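Local atomic coordinates of 2-phospho-L-lactate guanylyltransferase (PDB entry 2I5E), a protein that probably condenses (2S)-2-phospholactate with GTP to give lactyl-2-diphospho-5'-guanosine, an activated intermediate on the way to coenzyme F420. Residues L84-M95 / T126-P134. Sequence-based numbering, arbitrary orientation.
Sequences LKEAEEPVLIVM and TNALFIKNP
Strands 91-94 and 128-131 pair antiparallel in the middle of the main mixed sheet, where Val91 meets Ile131 and Ile93 meets Leu129 through their backbones. The two run at 172° to each other. Val91 N and Ile131 O (3.1 Å) and Ile131 N and Val91 O share one pair of bonds; Ile93 and Leu129 repeat the pattern, with Ile93 N reaching Leu129 O at 2.8 Å. Past the strand end a fifth bond, Met95 N to Asn127 O, carries the pairing up to the classic beta bulge that Asn127 and Ala128 form opposite Val119.

Each face of the ladder has its own packing. On one, Leu92 and Phe130 face each other as a non-hydrogen-bonded pair under helix 103-109, where Phe130 also touches Ile109. Their side chains cross at about a right angle, with Leu92 CD1 3.9 Å from Phe130 CB and Leu92 CB 4.0 Å from Phe130 CD1. With CG of Phe130 anti to the backbone N (chi1 -173°), the ring extends along the strands to Pro90, whose CB lies 3.4 Å from Phe130 CZ. Without the ring, as with an alanine here, Pro90 CB and Leu92 CB would probably lose an apolar neighbour and a gap would open beneath helix 103-109.

On the opposite face Ile131 turns its delta methyl inward, placing CD1 3.7 Å from Ile93 CD1 and 4.1 Å from Leu84 CD2 at the end of helix 76-86. Pro134 then closes the corner: its CB sits 3.6 Å from Leu84 O, and the backbone carbonyls of Glu88 and Glu89 lie against the same ring, which packs into the connection between helix 76-86 and strand 91-94.

Strand 91-94 also pairs in parallel with strand 5-9, so this ladder is where the sheet changes from parallel to antiparallel, as in the mixed, Rossmann-like sheet of GT-A nucleotidyltransferases.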
loop_
_atom_site.group_PDB
_atom_site.type_symbol
_atom_site.label_atom_id
_atom_site.label_comp_id
_atom_site.label_asym_id
_atom_site.label_seq_id
_atom_site.Cartn_x
_atom_site.Cartn_y
_atom_site.Cartn_z
ATOM N N LEU A 84 -26.548 -7.653 3.242
ATOM C CA LEU A 84 -26.724 -7.156 1.915
ATOM C C LEU A 84 -28.167 -7.380 1.379
ATOM O O LEU A 84 -28.736 -6.450 0.852
ATOM C CB LEU A 84 -25.684 -7.766 0.956
ATOM C CG LEU A 84 -24.264 -7.121 0.913
ATOM C CD1 LEU A 84 -23.543 -7.730 -0.302
ATOM C CD2 LEU A 84 -24.347 -5.631 0.745
ATOM N N LYS A 85 -28.720 -8.591 1.517
ATOM C CA LYS A 85 -30.112 -8.924 1.094
ATOM C C LYS A 85 -31.218 -8.004 1.675
ATOM O O LYS A 85 -32.241 -7.772 1.035
ATOM C CB LYS A 85 -30.460 -10.378 1.446
ATOM C CG LYS A 85 -29.704 -11.434 0.623
ATOM C CD LYS A 85 -30.102 -12.916 0.998
ATOM C CE LYS A 85 -28.822 -13.829 1.111
ATOM N NZ LYS A 85 -28.291 -14.226 -0.249
ATOM N N GLU A 86 -30.986 -7.474 2.882
ATOM C CA GLU A 86 -31.995 -6.759 3.607
ATOM C C GLU A 86 -31.807 -5.273 3.393
ATOM O O GLU A 86 -32.723 -4.487 3.672
ATOM C CB GLU A 86 -31.952 -7.178 5.091
ATOM C CG GLU A 86 -32.541 -8.618 5.319
ATOM C CD GLU A 86 -32.063 -9.337 6.574
ATOM O OE1 GLU A 86 -31.381 -8.724 7.453
ATOM O OE2 GLU A 86 -32.392 -10.544 6.715
ATOM N N ALA A 87 -30.626 -4.867 2.893
ATOM C CA ALA A 87 -30.443 -3.462 2.446
ATOM C C ALA A 87 -31.059 -3.182 1.052
ATOM O O ALA A 87 -31.071 -4.042 0.125
ATOM C CB ALA A 87 -28.949 -3.031 2.471
ATOM N N GLU A 88 -31.527 -1.964 0.895
ATOM C CA GLU A 88 -32.130 -1.543 -0.369
ATOM C C GLU A 88 -31.134 -0.525 -0.993
ATOM O O GLU A 88 -30.808 -0.568 -2.197
ATOM C CB GLU A 88 -33.551 -0.969 -0.091
ATOM C CG GLU A 88 -34.665 -2.117 -0.038
ATOM C CD GLU A 88 -35.960 -1.854 0.864
ATOM O OE1 GLU A 88 -36.281 -0.695 1.213
ATOM O OE2 GLU A 88 -36.642 -2.853 1.260
ATOM N N GLU A 89 -30.583 0.307 -0.128
ATOM C CA GLU A 89 -29.748 1.416 -0.523
ATOM C C GLU A 89 -28.216 0.969 -0.657
ATOM O O GLU A 89 -27.878 -0.168 -0.402
ATOM C CB GLU A 89 -29.949 2.434 0.582
ATOM C CG GLU A 89 -29.246 1.934 1.853
ATOM C CD GLU A 89 -29.976 2.307 3.147
ATOM O OE1 GLU A 89 -31.117 1.844 3.297
ATOM O OE2 GLU A 89 -29.389 3.021 3.990
ATOM N N PRO A 90 -27.323 1.858 -1.089
ATOM C CA PRO A 90 -25.867 1.513 -1.120
ATOM C C PRO A 90 -25.310 1.075 0.287
ATOM O O PRO A 90 -25.750 1.575 1.332
ATOM C CB PRO A 90 -25.241 2.806 -1.596
ATOM C CG PRO A 90 -26.381 3.488 -2.477
ATOM C CD PRO A 90 -27.594 3.215 -1.643
ATOM N N VAL A 91 -24.412 0.071 0.274
ATOM C CA VAL A 91 -23.731 -0.489 1.495
ATOM C C VAL A 91 -22.207 -0.310 1.344
ATOM O O VAL A 91 -21.632 -0.768 0.375
ATOM C CB VAL A 91 -24.105 -2.032 1.713
ATOM C CG1 VAL A 91 -23.272 -2.742 2.908
ATOM C CG2 VAL A 91 -25.614 -2.214 1.956
ATOM N N LEU A 92 -21.563 0.366 2.299
ATOM C CA LEU A 92 -20.110 0.355 2.492
ATOM C C LEU A 92 -19.861 -0.664 3.596
ATOM O O LEU A 92 -20.397 -0.544 4.705
ATOM C CB LEU A 92 -19.657 1.727 2.972
ATOM C CG LEU A 92 -18.184 1.985 3.259
ATOM C CD1 LEU A 92 -17.380 1.772 1.937
ATOM C CD2 LEU A 92 -18.033 3.436 3.825
ATOM N N ILE A 93 -19.141 -1.725 3.253
ATOM C CA ILE A 93 -18.574 -2.696 4.158
ATOM C C ILE A 93 -17.128 -2.335 4.451
ATOM O O ILE A 93 -16.331 -2.235 3.539
ATOM C CB ILE A 93 -18.616 -4.117 3.548
ATOM C CG1 ILE A 93 -20.056 -4.447 3.078
ATOM C CG2 ILE A 93 -17.956 -5.134 4.502
ATOM C CD1 ILE A 93 -20.115 -5.841 2.251
ATOM N N VAL A 94 -16.821 -1.984 5.711
ATOM C CA VAL A 94 -15.461 -1.583 6.010
ATOM C C VAL A 94 -14.878 -2.461 7.130
ATOM O O VAL A 94 -15.471 -2.591 8.149
ATOM C CB VAL A 94 -15.383 -0.100 6.521
ATOM C CG1 VAL A 94 -14.007 0.465 6.404
ATOM C CG2 VAL A 94 -16.335 0.800 5.895
HETATM N N MSE A 95 -13.672 -2.996 6.961
HETATM C CA MSE A 95 -13.024 -3.737 8.021
HETATM C C MSE A 95 -12.689 -2.890 9.217
HETATM O O MSE A 95 -12.409 -1.744 9.063
HETATM C CB MSE A 95 -11.786 -4.368 7.447
HETATM C CG MSE A 95 -12.213 -5.296 6.185
HETATM SE SE MSE A 95 -14.143 -5.948 6.146
HETATM C CE MSE A 95 -13.257 -7.160 6.923
ATOM N N THR A 126 -9.629 -7.620 0.881
ATOM C CA THR A 126 -10.556 -6.518 0.496
ATOM C C THR A 126 -10.748 -5.770 1.776
ATOM O O THR A 126 -11.148 -6.356 2.771
ATOM C CB THR A 126 -11.885 -7.096 0.074
ATOM O OG1 THR A 126 -11.699 -7.958 -1.074
ATOM C CG2 THR A 126 -12.881 -5.993 -0.324
ATOM N N ASN A 127 -10.375 -4.509 1.791
ATOM C CA ASN A 127 -10.409 -3.725 3.030
ATOM C C ASN A 127 -11.691 -2.894 3.161
ATOM O O ASN A 127 -12.128 -2.622 4.268
ATOM C CB ASN A 127 -9.151 -2.802 3.129
ATOM C CG ASN A 127 -7.928 -3.562 3.707
ATOM O OD1 ASN A 127 -8.052 -4.697 4.179
ATOM N ND2 ASN A 127 -6.788 -2.941 3.680
ATOM N N ALA A 128 -12.312 -2.531 2.021
ATOM C CA ALA A 128 -13.507 -1.711 2.022
ATOM C C ALA A 128 -14.177 -2.047 0.695
ATOM O O ALA A 128 -13.518 -2.290 -0.300
ATOM C CB ALA A 128 -13.089 -0.157 2.074
ATOM N N LEU A 129 -15.509 -2.117 0.729
ATOM C CA LEU A 129 -16.296 -2.441 -0.428
ATOM C C LEU A 129 -17.538 -1.527 -0.383
ATOM O O LEU A 129 -18.284 -1.553 0.611
ATOM C CB LEU A 129 -16.709 -3.907 -0.341
ATOM C CG LEU A 129 -17.173 -4.690 -1.580
ATOM C CD1 LEU A 129 -16.256 -4.440 -2.837
ATOM C CD2 LEU A 129 -17.192 -6.144 -1.153
ATOM N N PHE A 130 -17.714 -0.721 -1.429
ATOM C CA PHE A 130 -18.891 0.098 -1.662
ATOM C C PHE A 130 -19.685 -0.471 -2.853
ATOM O O PHE A 130 -19.204 -0.520 -3.976
ATOM C CB PHE A 130 -18.561 1.627 -1.817
ATOM C CG PHE A 130 -19.805 2.516 -1.902
ATOM C CD1 PHE A 130 -20.661 2.686 -0.809
ATOM C CD2 PHE A 130 -20.177 3.103 -3.132
ATOM C CE1 PHE A 130 -21.847 3.454 -0.905
ATOM C CE2 PHE A 130 -21.333 3.881 -3.263
ATOM C CZ PHE A 130 -22.156 4.065 -2.156
ATOM N N ILE A 131 -20.895 -0.933 -2.542
ATOM C CA ILE A 131 -21.777 -1.570 -3.438
ATOM C C ILE A 131 -23.061 -0.715 -3.594
ATOM O O ILE A 131 -23.835 -0.654 -2.674
ATOM C CB ILE A 131 -22.135 -2.960 -2.835
ATOM C CG1 ILE A 131 -20.816 -3.784 -2.541
ATOM C CG2 ILE A 131 -23.173 -3.672 -3.703
ATOM C CD1 ILE A 131 -20.849 -4.502 -1.141
ATOM N N LYS A 132 -23.273 -0.080 -4.749
ATOM C CA LYS A 132 -24.469 0.747 -5.006
ATOM C C LYS A 132 -25.709 -0.120 -5.148
ATOM O O LYS A 132 -26.766 0.290 -4.754
ATOM C CB LYS A 132 -24.305 1.520 -6.308
ATOM C CG LYS A 132 -23.405 2.700 -6.193
ATOM C CD LYS A 132 -23.336 3.530 -7.456
ATOM C CE LYS A 132 -22.137 4.460 -7.313
ATOM N NZ LYS A 132 -22.021 5.085 -8.634
ATOM N N ASN A 133 -25.602 -1.318 -5.701
ATOM C CA ASN A 133 -26.777 -2.164 -5.890
ATOM C C ASN A 133 -26.732 -3.461 -5.180
ATOM O O ASN A 133 -26.503 -4.477 -5.810
ATOM C CB ASN A 133 -27.004 -2.395 -7.381
ATOM C CG ASN A 133 -26.777 -1.103 -8.222
ATOM O OD1 ASN A 133 -27.480 -0.044 -8.058
ATOM N ND2 ASN A 133 -25.761 -1.160 -9.102
ATOM N N PRO A 134 -27.030 -3.499 -3.904
ATOM C CA PRO A 134 -26.805 -4.705 -3.118
ATOM C C PRO A 134 -27.524 -5.941 -3.623
ATOM O O PRO A 134 -27.171 -7.048 -3.322
ATOM C CB PRO A 134 -27.305 -4.317 -1.739
ATOM C CG PRO A 134 -27.799 -2.883 -1.860
ATOM C CD PRO A 134 -27.222 -2.320 -3.064
#